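Local atomic coordinates of cyclopenase asqI (PDB entry 5YY3), a protein that catalyses, as a zinc-dependent cyclopenase, the conversion of 4'-methoxycyclopenin into 4'-methoxyviridicatin in the biosynthesis of aspoquinolone mycotoxins. Residues Y175-Y180 with A223-E228; A289-W294 with G353-Y358; F576-D581 with G603-R608. All coordinates share one frame; numbering follows the deposited sequence.

Contact 1. Residues Y175-Y180 with A223-E228; sequences YWRDDY and ARYETE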
loop_
_atom_site.group_PDB
_atom_site.type_symbol
_atom_site.label_atom_id
_atom_site.label_comp_id
_atom_site.label_asym_id
_atom_site.label_seq_id
_atom_site.Cartn_x
_atom_site.Cartn_y
_atom_site.Cartn_z
ATOM N N TYR A 175 10.152 3.829 14.903
ATOM C CA TYR A 175 10.867 2.960 15.864
ATOM C C TYR A 175 12.336 3.379 16.011
ATOM O O TYR A 175 12.938 3.305 17.088
ATOM C CB TYR A 175 10.797 1.472 15.450
ATOM C CG TYR A 175 11.630 1.132 14.225
ATOM C CD1 TYR A 175 11.096 1.244 12.939
ATOM C CD2 TYR A 175 12.951 0.705 14.353
ATOM C CE1 TYR A 175 11.860 0.945 11.819
ATOM C CE2 TYR A 175 13.721 0.417 13.246
ATOM C CZ TYR A 175 13.173 0.530 11.977
ATOM O OH TYR A 175 13.951 0.237 10.869
ATOM N N TRP A 176 12.900 3.837 14.907
ATOM C CA TRP A 176 14.282 4.242 14.866
ATOM C C TRP A 176 14.428 5.655 15.441
ATOM O O TRP A 176 15.313 5.907 16.255
ATOM C CB TRP A 176 14.773 4.175 13.424
ATOM C CG TRP A 176 16.234 4.025 13.208
ATOM C CD1 TRP A 176 16.918 2.861 13.090
ATOM C CD2 TRP A 176 17.191 5.084 12.991
ATOM N NE1 TRP A 176 18.247 3.117 12.834
ATOM C CE2 TRP A 176 18.438 4.469 12.768
ATOM C CE3 TRP A 176 17.105 6.478 12.966
ATOM C CZ2 TRP A 176 19.602 5.209 12.529
ATOM C CZ3 TRP A 176 18.273 7.214 12.732
ATOM C CH2 TRP A 176 19.500 6.575 12.524
ATOM N N ARG A 177 13.559 6.574 15.036
ATOM C CA ARG A 177 13.671 7.959 15.525
ATOM C C ARG A 177 13.308 8.102 17.006
ATOM O O ARG A 177 13.871 8.955 17.707
ATOM C CB ARG A 177 12.800 8.892 14.691
ATOM C CG ARG A 177 13.178 8.952 13.199
ATOM C CD ARG A 177 12.387 10.063 12.494
ATOM N NE ARG A 177 10.963 9.945 12.798
ATOM C CZ ARG A 177 10.042 9.473 11.956
ATOM N NH1 ARG A 177 10.367 9.096 10.724
ATOM N NH2 ARG A 177 8.785 9.387 12.347
ATOM N N ASP A 178 12.383 7.272 17.489
ATOM C CA ASP A 178 11.982 7.320 18.896
ATOM C C ASP A 178 12.836 6.428 19.776
ATOM O O ASP A 178 12.564 6.297 20.971
ATOM C CB ASP A 178 10.530 6.891 19.074
ATOM C CG ASP A 178 9.552 7.915 18.584
ATOM O OD1 ASP A 178 9.771 9.107 18.810
ATOM O OD2 ASP A 178 8.530 7.517 17.987
ATOM N N ASP A 179 13.831 5.772 19.200
ATOM C CA ASP A 179 14.639 4.865 20.000
ATOM C C ASP A 179 15.211 5.600 21.216
ATOM O O ASP A 179 15.858 6.645 21.080
ATOM C CB ASP A 179 15.748 4.245 19.167
ATOM C CG ASP A 179 16.590 3.285 19.964
ATOM O OD1 ASP A 179 17.428 3.758 20.755
ATOM O OD2 ASP A 179 16.418 2.057 19.805
ATOM N N TYR A 180 14.941 5.053 22.398
ATOM C CA TYR A 180 15.363 5.677 23.644
ATOM C C TYR A 180 16.862 5.930 23.661
ATOM O O TYR A 180 17.312 6.984 24.091
ATOM C CB TYR A 180 15.003 4.818 24.875
ATOM C CG TYR A 180 15.605 5.429 26.119
ATOM C CD1 TYR A 180 15.029 6.561 26.700
ATOM C CD2 TYR A 180 16.803 4.950 26.658
ATOM C CE1 TYR A 180 15.594 7.167 27.809
ATOM C CE2 TYR A 180 17.377 5.554 27.769
ATOM C CZ TYR A 180 16.762 6.669 28.332
ATOM O OH TYR A 180 17.303 7.280 29.429
ATOM N N ALA A 223 23.316 9.285 6.944
ATOM C CA ALA A 223 23.609 8.078 6.161
ATOM C C ALA A 223 22.910 6.841 6.745
ATOM O O ALA A 223 22.352 6.025 6.025
ATOM C CB ALA A 223 25.118 7.849 6.081
ATOM N N ARG A 224 22.927 6.711 8.063
ATOM C CA ARG A 224 22.230 5.621 8.719
ATOM C C ARG A 224 20.688 5.716 8.579
ATOM O O ARG A 224 20.018 4.720 8.268
ATOM C CB ARG A 224 22.631 5.572 10.193
ATOM C CG ARG A 224 24.071 5.104 10.432
ATOM C CD ARG A 224 24.347 4.990 11.923
ATOM N NE ARG A 224 25.691 4.501 12.213
ATOM C CZ ARG A 224 25.989 3.220 12.399
ATOM N NH1 ARG A 224 25.037 2.298 12.309
ATOM N NH2 ARG A 224 27.236 2.853 12.652
ATOM N N TYR A 225 20.132 6.903 8.823
ATOM C CA TYR A 225 18.702 7.130 8.655
ATOM C C TYR A 225 18.226 6.835 7.235
ATOM O O TYR A 225 17.164 6.233 7.023
ATOM C CB TYR A 225 18.350 8.568 8.990
ATOM C CG TYR A 225 16.853 8.853 8.991
ATOM C CD1 TYR A 225 16.007 8.203 9.884
ATOM C CD2 TYR A 225 16.292 9.777 8.104
ATOM C CE1 TYR A 225 14.639 8.473 9.912
ATOM C CE2 TYR A 225 14.916 10.059 8.122
ATOM C CZ TYR A 225 14.099 9.391 9.030
ATOM O OH TYR A 225 12.741 9.640 9.093
ATOM N N GLU A 226 19.010 7.275 6.261
ATOM C CA GLU A 226 18.636 7.089 4.875
ATOM C C GLU A 226 18.760 5.624 4.508
ATOM O O GLU A 226 17.907 5.082 3.815
ATOM C CB GLU A 226 19.496 7.959 3.966
ATOM C CG GLU A 226 19.039 9.410 3.954
ATOM C CD GLU A 226 19.409 10.121 2.668
ATOM O OE1 GLU A 226 20.614 10.183 2.340
ATOM O OE2 GLU A 226 18.499 10.623 1.979
ATOM N N THR A 227 19.822 4.979 4.984
ATOM C CA THR A 227 20.000 3.553 4.736
ATOM C C THR A 227 18.856 2.762 5.377
ATOM O O THR A 227 18.360 1.791 4.800
ATOM C CB THR A 227 21.359 3.068 5.270
ATOM O OG1 THR A 227 22.408 3.736 4.547
ATOM C CG2 THR A 227 21.509 1.560 5.116
ATOM N N GLU A 228 18.435 3.179 6.567
ATOM C CA GLU A 228 17.338 2.513 7.264
ATOM C C GLU A 228 16.061 2.671 6.447
ATOM O O GLU A 228 15.248 1.741 6.340
ATOM C CB GLU A 228 17.142 3.089 8.666
ATOM C CG GLU A 228 16.247 2.246 9.561
ATOM C CD GLU A 228 16.992 1.087 10.211
ATOM O OE1 GLU A 228 18.181 0.867 9.877
ATOM O OE2 GLU A 228 16.386 0.399 11.069
HETATM O O HOH W 1 19.666 0.700 12.233
#

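Contact 2. Residues A289-W294 with G353-Y358; sequences ARLEEW and GNLHNY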
loop_
_atom_site.group_PDB
_atom_site.type_symbol
_atom_site.label_atom_id
_atom_site.label_comp_id
_atom_site.label_asym_id
_atom_site.label_seq_id
_atom_site.Cartn_x
_atom_site.Cartn_y
_atom_site.Cartn_z
ATOM N N ALA A 289 14.416 35.020 4.665
ATOM C CA ALA A 289 15.355 35.633 3.712
ATOM C C ALA A 289 16.745 35.842 4.318
ATOM O O ALA A 289 17.764 35.731 3.629
ATOM C CB ALA A 289 14.798 36.955 3.204
ATOM N N ARG A 290 16.774 36.126 5.613
ATOM C CA ARG A 290 18.009 36.347 6.352
ATOM C C ARG A 290 18.830 35.036 6.439
ATOM O O ARG A 290 20.059 35.046 6.313
ATOM C CB ARG A 290 17.674 36.887 7.749
ATOM C CG ARG A 290 18.862 37.232 8.629
ATOM C CD ARG A 290 19.658 38.391 8.065
ATOM N NE ARG A 290 20.841 38.668 8.881
ATOM C CZ ARG A 290 21.974 39.180 8.401
ATOM N NH1 ARG A 290 22.086 39.462 7.106
ATOM N NH2 ARG A 290 23.008 39.382 9.207
ATOM N N LEU A 291 18.143 33.910 6.640
ATOM C CA LEU A 291 18.819 32.616 6.697
ATOM C C LEU A 291 19.336 32.228 5.313
ATOM O O LEU A 291 20.466 31.754 5.175
ATOM C CB LEU A 291 17.882 31.538 7.243
ATOM C CG LEU A 291 17.538 31.708 8.723
ATOM C CD1 LEU A 291 16.041 31.865 8.886
ATOM C CD2 LEU A 291 18.029 30.542 9.530
ATOM N N GLU A 292 18.511 32.461 4.292
ATOM C CA GLU A 292 18.892 32.175 2.911
ATOM C C GLU A 292 20.168 32.933 2.524
ATOM O O GLU A 292 21.061 32.380 1.879
ATOM C CB GLU A 292 17.740 32.532 1.958
ATOM C CG GLU A 292 16.440 31.808 2.266
ATOM C CD GLU A 292 15.330 32.128 1.291
ATOM O OE1 GLU A 292 15.246 33.298 0.872
ATOM O OE2 GLU A 292 14.534 31.217 0.952
ATOM N N GLU A 293 20.257 34.195 2.928
ATOM C CA GLU A 293 21.446 35.000 2.639
ATOM C C GLU A 293 22.731 34.386 3.238
ATOM O O GLU A 293 23.723 34.204 2.529
ATOM C CB GLU A 293 21.244 36.420 3.142
ATOM C CG GLU A 293 22.525 37.213 3.196
ATOM C CD GLU A 293 22.293 38.685 3.464
ATOM O OE1 GLU A 293 21.369 39.012 4.246
ATOM O OE2 GLU A 293 23.041 39.506 2.883
ATOM N N TRP A 294 22.694 34.052 4.528
ATOM C CA TRP A 294 23.767 33.296 5.185
ATOM C C TRP A 294 24.155 32.034 4.400
ATOM O O TRP A 294 25.333 31.808 4.115
ATOM C CB TRP A 294 23.344 32.907 6.612
ATOM C CG TRP A 294 23.250 34.075 7.568
ATOM C CD1 TRP A 294 23.851 35.293 7.428
ATOM C CD2 TRP A 294 22.519 34.126 8.805
ATOM N NE1 TRP A 294 23.545 36.099 8.499
ATOM C CE2 TRP A 294 22.729 35.413 9.359
ATOM C CE3 TRP A 294 21.713 33.214 9.500
ATOM C CZ2 TRP A 294 22.160 35.809 10.578
ATOM C CZ3 TRP A 294 21.147 33.606 10.716
ATOM C CH2 TRP A 294 21.372 34.894 11.241
ATOM N N GLY A 353 26.818 34.487 9.577
ATOM C CA GLY A 353 25.804 34.336 10.611
ATOM C C GLY A 353 25.885 33.110 11.505
ATOM O O GLY A 353 26.973 32.596 11.803
ATOM N N ASN A 354 24.713 32.653 11.944
ATOM C CA ASN A 354 24.566 31.450 12.763
ATOM C C ASN A 354 23.486 30.532 12.181
ATOM O O ASN A 354 22.430 30.338 12.788
ATOM C CB ASN A 354 24.211 31.827 14.213
ATOM C CG ASN A 354 24.247 30.637 15.146
ATOM O OD1 ASN A 354 24.628 29.537 14.740
ATOM N ND2 ASN A 354 23.889 30.849 16.408
ATOM N N LEU A 355 23.750 29.976 11.000
ATOM C CA LEU A 355 22.703 29.309 10.216
ATOM C C LEU A 355 22.098 28.058 10.867
ATOM O O LEU A 355 20.885 27.863 10.809
ATOM C CB LEU A 355 23.248 28.938 8.835
ATOM C CG LEU A 355 22.264 28.344 7.837
ATOM C CD1 LEU A 355 21.043 29.237 7.722
ATOM C CD2 LEU A 355 22.933 28.192 6.494
ATOM N N HIS A 356 22.929 27.205 11.465
ATOM C CA HIS A 356 22.438 25.952 12.032
ATOM C C HIS A 356 21.456 26.215 13.159
ATOM O O HIS A 356 20.341 25.687 13.163
ATOM C CB HIS A 356 23.587 25.077 12.553
ATOM C CG HIS A 356 23.129 23.939 13.416
ATOM N ND1 HIS A 356 22.254 22.971 12.969
ATOM C CD2 HIS A 356 23.403 23.629 14.709
ATOM C CE1 HIS A 356 22.017 22.107 13.945
ATOM N NE2 HIS A 356 22.705 22.486 15.010
ATOM N N ASN A 357 21.862 27.041 14.116
ATOM C CA ASN A 357 21.039 27.232 15.311
ATOM C C ASN A 357 19.822 28.137 15.068
ATOM O O ASN A 357 18.768 27.941 15.669
ATOM C CB ASN A 357 21.901 27.769 16.457
ATOM C CG ASN A 357 22.979 26.775 16.886
ATOM O OD1 ASN A 357 22.724 25.860 17.675
ATOM N ND2 ASN A 357 24.185 26.947 16.361
ATOM N N TYR A 358 19.934 29.116 14.179
ATOM C CA TYR A 358 18.736 29.883 13.840
ATOM C C TYR A 358 17.807 29.026 12.993
ATOM O O TYR A 358 16.573 29.159 13.069
ATOM C CB TYR A 358 19.083 31.184 13.118
ATOM C CG TYR A 358 19.443 32.298 14.060
ATOM C CD1 TYR A 358 18.538 32.734 15.019
ATOM C CD2 TYR A 358 20.677 32.937 13.981
ATOM C CE1 TYR A 358 18.856 33.771 15.886
ATOM C CE2 TYR A 358 21.002 33.972 14.839
ATOM C CZ TYR A 358 20.082 34.385 15.787
ATOM O OH TYR A 358 20.400 35.404 16.653
#

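Contact 3. Residues F576-D581 with G603-R608; sequences FCIATD and GYPFNR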
loop_
_atom_site.group_PDB
_atom_site.type_symbol
_atom_site.label_atom_id
_atom_site.label_comp_id
_atom_site.label_asym_id
_atom_site.label_seq_id
_atom_site.Cartn_x
_atom_site.Cartn_y
_atom_site.Cartn_z
ATOM N N PHE A 576 33.968 -2.486 3.866
ATOM C CA PHE A 576 35.179 -1.857 3.377
ATOM C C PHE A 576 36.148 -1.733 4.542
ATOM O O PHE A 576 35.756 -1.339 5.644
ATOM C CB PHE A 576 34.853 -0.485 2.767
ATOM C CG PHE A 576 36.031 0.443 2.650
ATOM C CD1 PHE A 576 36.398 1.262 3.712
ATOM C CD2 PHE A 576 36.743 0.535 1.466
ATOM C CE1 PHE A 576 37.455 2.130 3.604
ATOM C CE2 PHE A 576 37.814 1.409 1.350
ATOM C CZ PHE A 576 38.170 2.203 2.417
ATOM N N CYS A 577 37.407 -2.083 4.303
ATOM C CA CYS A 577 38.418 -1.971 5.332
ATOM C C CYS A 577 39.682 -1.385 4.723
ATOM O O CYS A 577 40.197 -1.872 3.711
ATOM C CB CYS A 577 38.709 -3.329 5.986
ATOM S SG CYS A 577 39.716 -3.152 7.514
ATOM N N ILE A 578 40.163 -0.309 5.325
ATOM C CA ILE A 578 41.414 0.289 4.892
ATOM C C ILE A 578 42.413 0.239 6.055
ATOM O O ILE A 578 42.035 0.385 7.224
ATOM C CB ILE A 578 41.205 1.752 4.380
ATOM C CG1 ILE A 578 42.527 2.367 3.904
ATOM C CG2 ILE A 578 40.557 2.636 5.434
ATOM C CD1 ILE A 578 42.351 3.717 3.223
ATOM N N ALA A 579 43.680 -0.017 5.742
ATOM C CA ALA A 579 44.720 0.039 6.765
ATOM C C ALA A 579 45.533 1.319 6.609
ATOM O O ALA A 579 46.125 1.577 5.557
ATOM C CB ALA A 579 45.631 -1.199 6.691
ATOM N N THR A 580 45.555 2.140 7.649
ATOM C CA THR A 580 46.340 3.359 7.571
ATOM C C THR A 580 47.516 3.336 8.533
ATOM O O THR A 580 47.469 2.698 9.590
ATOM C CB THR A 580 45.472 4.624 7.845
ATOM O OG1 THR A 580 44.866 4.541 9.143
ATOM C CG2 THR A 580 44.391 4.762 6.791
ATOM N N ASP A 581 48.583 4.012 8.131
ATOM C CA ASP A 581 49.638 4.417 9.052
ATOM C C ASP A 581 49.341 5.810 9.570
ATOM O O ASP A 581 49.372 6.765 8.808
ATOM C CB ASP A 581 51.007 4.414 8.373
ATOM C CG ASP A 581 52.120 4.840 9.314
ATOM O OD1 ASP A 581 52.076 4.465 10.507
ATOM O OD2 ASP A 581 53.030 5.564 8.859
ATOM N N GLY A 603 35.741 9.995 10.052
ATOM C CA GLY A 603 35.139 9.389 8.880
ATOM C C GLY A 603 36.074 9.126 7.726
ATOM O O GLY A 603 35.625 8.732 6.650
ATOM N N TYR A 604 37.372 9.329 7.948
ATOM C CA TYR A 604 38.391 9.005 6.948
ATOM C C TYR A 604 38.290 7.545 6.539
ATOM O O TYR A 604 38.177 6.671 7.399
ATOM C CB TYR A 604 39.786 9.291 7.497
ATOM C CG TYR A 604 40.896 9.060 6.500
ATOM C CD1 TYR A 604 41.268 10.064 5.611
ATOM C CD2 TYR A 604 41.570 7.843 6.442
ATOM C CE1 TYR A 604 42.280 9.869 4.687
ATOM C CE2 TYR A 604 42.590 7.638 5.512
ATOM C CZ TYR A 604 42.940 8.664 4.641
ATOM O OH TYR A 604 43.957 8.489 3.720
ATOM N N PRO A 605 38.393 7.257 5.237
ATOM C CA PRO A 605 38.736 8.136 4.113
ATOM C C PRO A 605 37.541 8.653 3.314
ATOM O O PRO A 605 37.710 9.176 2.210
ATOM C CB PRO A 605 39.590 7.223 3.239
ATOM C CG PRO A 605 38.918 5.873 3.401
ATOM C CD PRO A 605 38.364 5.840 4.820
ATOM N N PHE A 606 36.342 8.505 3.857
ATOM C CA PHE A 606 35.154 8.912 3.119
ATOM C C PHE A 606 34.728 10.348 3.397
ATOM O O PHE A 606 33.666 10.756 2.964
ATOM C CB PHE A 606 33.994 7.964 3.425
ATOM C CG PHE A 606 34.212 6.569 2.898
ATOM C CD1 PHE A 606 34.151 6.317 1.538
ATOM C CD2 PHE A 606 34.489 5.520 3.764
ATOM C CE1 PHE A 606 34.337 5.056 1.056
ATOM C CE2 PHE A 606 34.688 4.251 3.283
ATOM C CZ PHE A 606 34.605 4.017 1.929
ATOM N N ASN A 607 35.567 11.108 4.098
ATOM C CA ASN A 607 35.216 12.456 4.531
ATOM C C ASN A 607 35.631 13.524 3.519
ATOM O O ASN A 607 35.202 14.673 3.614
ATOM C CB ASN A 607 35.836 12.748 5.894
ATOM C CG ASN A 607 37.351 12.641 5.880
ATOM O OD1 ASN A 607 37.922 11.901 5.075
ATOM N ND2 ASN A 607 38.012 13.378 6.772
ATOM N N ARG A 608 36.445 13.137 2.542
ATOM C CA ARG A 608 36.762 14.004 1.397
ATOM C C ARG A 608 36.661 13.191 0.125
ATOM O O ARG A 608 36.675 11.970 0.186
ATOM C CB ARG A 608 38.169 14.602 1.515
ATOM C CG ARG A 608 38.202 15.923 2.214
ATOM C CD ARG A 608 39.573 16.220 2.728
ATOM N NE ARG A 608 39.581 16.104 4.179
ATOM C CZ ARG A 608 39.095 17.033 4.991
ATOM N NH1 ARG A 608 38.595 18.144 4.474
ATOM N NH2 ARG A 608 39.129 16.862 6.313
#

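Contact 1. Residues Y175-Y180 with A223-E228
Trp-176 and Tyr-225 mark the closest backbone approach, with their CA atoms 8.2 Å apart, and side chains bridge the gap between helix 174-177 and helix 210-231 of the hemocyanin-like domain. Trp-176 lies in the middle. With CG anti to the backbone N (chi1 -157°), its indole reaches across. Glu-228 CG sits over one face, 4.0 Å from the centroid of the five-membered ring, in a CH-pi contact. The Tyr-225 ring meets the six-membered ring obliquely, with CD1 3.7 Å from Trp-176 CE3. The side chains of Trp-176 and Tyr-225 are each about 10 Å from that of a zinc ligand, His-186 and His-218 respectively. The Arg-177 chain bends at chi3, and its NH1 donates to Tyr-225 OH at 2.9 Å, close to the guanidinium plane. NH1 also bonds His-170 O. Tyr-175 OH donates to Glu-228 OE2; the modelled bond is very short, so its length is doubtful. The same hydroxyl bonds Trp-232 NE1. Tyr-175 and Glu-228 also touch Leu-462 of strand 461-475. Trp-176 NE1 donates to a water at 2.9 Å, and that water lies 2.8 Å from Glu-228 OE1. The buried Glu-228 carboxylate lies among polar groups, the Tyr-175 hydroxyl and this water, which probably limits its rotation.

Contact 2. Residues A289-W294 with G353-Y358
Trp-294 of helix 288-304 packs on Gly-353 and the first turn of helix 355-367, a helix-to-helix contact in the hemocyanin-like, zinc-binding part of the chain. Gly-353 CA lies over the indole face, 3.5 Å from the centroid of the five-membered ring and 13° off its normal. This is a close CH-pi contact, made by a glycine with positive phi. Asn-354 N lies over the same face. On the opposite face is Arg-290 O, 3.5 Å above the ring plane. The indole is thus held between two pieces of backbone. Its NE1 in turn lies over the centre of the Arg-290 guanidinium. At the far end of the indole, Trp-294 CZ3 is 3.4 Å from Tyr-358 CD2, the two rings meeting obliquely with planes at 32°. Leu-291 packs beside them: its CD2 touches Leu-355 CD1 at 3.7 Å and Tyr-358 CB at 3.8 Å. No hydrogen bond crosses the contact. At the helix start, Asn-357 ND2 donates to a lone pair of Asn-354 OD1 at 3.1 Å, in the carbonyl plane. Tyr-358 OH bonds Glu-78 of helix 77-92, and the Tyr-358 side chain also touches Pro-77. Leu-355 rests on Tyr-403 of helix 391-410. Beyond helix 288-304, Glu-292 packs on Thr-409 and Glu-293 on Arg-303 of a second subunit.

Contact 3. Residues F576-D581 with G603-R608
Phe-576 meets Phe-606 and Pro-605 where strand 571-580 of the Ig-like domain packs against the loop before helix 611-614. The Phe-606 ring turns its edge to the face of Phe-576, in a T-shaped pair with planes at 63° and centroids 4.8 Å apart. Phe-606 CZ stands over the centre of the Phe-576 ring, 3.7 Å above its plane. At the end of the same ring, Phe-576 CZ touches Pro-605 CG at 3.9 Å. Two residues on, Ile-578 points the same way. Its CG2 lies 3.9 Å from Pro-605 CD, and its CD1 also reaches the proline ring. Next comes Thr-580, whose methyl CG2 is 3.6 Å from Tyr-604 CE2, at the edge of the ring and near its plane. With chi1 at 59°, OG1 lies between the backbone N and the carbonyl carbon, and CG2 lies anti to the carbonyl carbon, where it meets the tyrosine. OG1 bonds Asp-582 OD1 and Arg-492 NE.

The loop presents these groups through a type VI turn. The peptide before Pro-605 is cis, and Phe-606 N bonds Gly-603 O at 2.9 Å. Pro-605 CB lies over the centre of the Tyr-604 ring, 3.7 Å above it, as in many aromatic-cis-proline pairs. Phe-606 also stacks on Trp-507 and meets Phe-494 edge-to-face. No hydrogen bond joins the two segments. The contact is apolar throughout, so the fit between strand and loop rests on the shape of rings and methyl groups.

The three contacts follow one another along the chain, each closing before the next opens. Contacts 1 and 2 both lie in the hemocyanin-like domain that carries the zinc ligands. Their centres are about 27 Å apart, and helices 210-231 and 288-304, one from each, are consecutive helices. Contact 3 belongs to the Ig-like domain, on strand 571-580 of the mixed sheet. Its centre is about 24 Å from that of contact 1 and about 32 Å from that of contact 2. None of the three touches another; the nearest atoms of contacts 1 and 3 are about 9 Å apart. Contact 1 lies where the helical domain meets the beta domain, contact 2 among helices near a second subunit, and contact 3 within the beta domain.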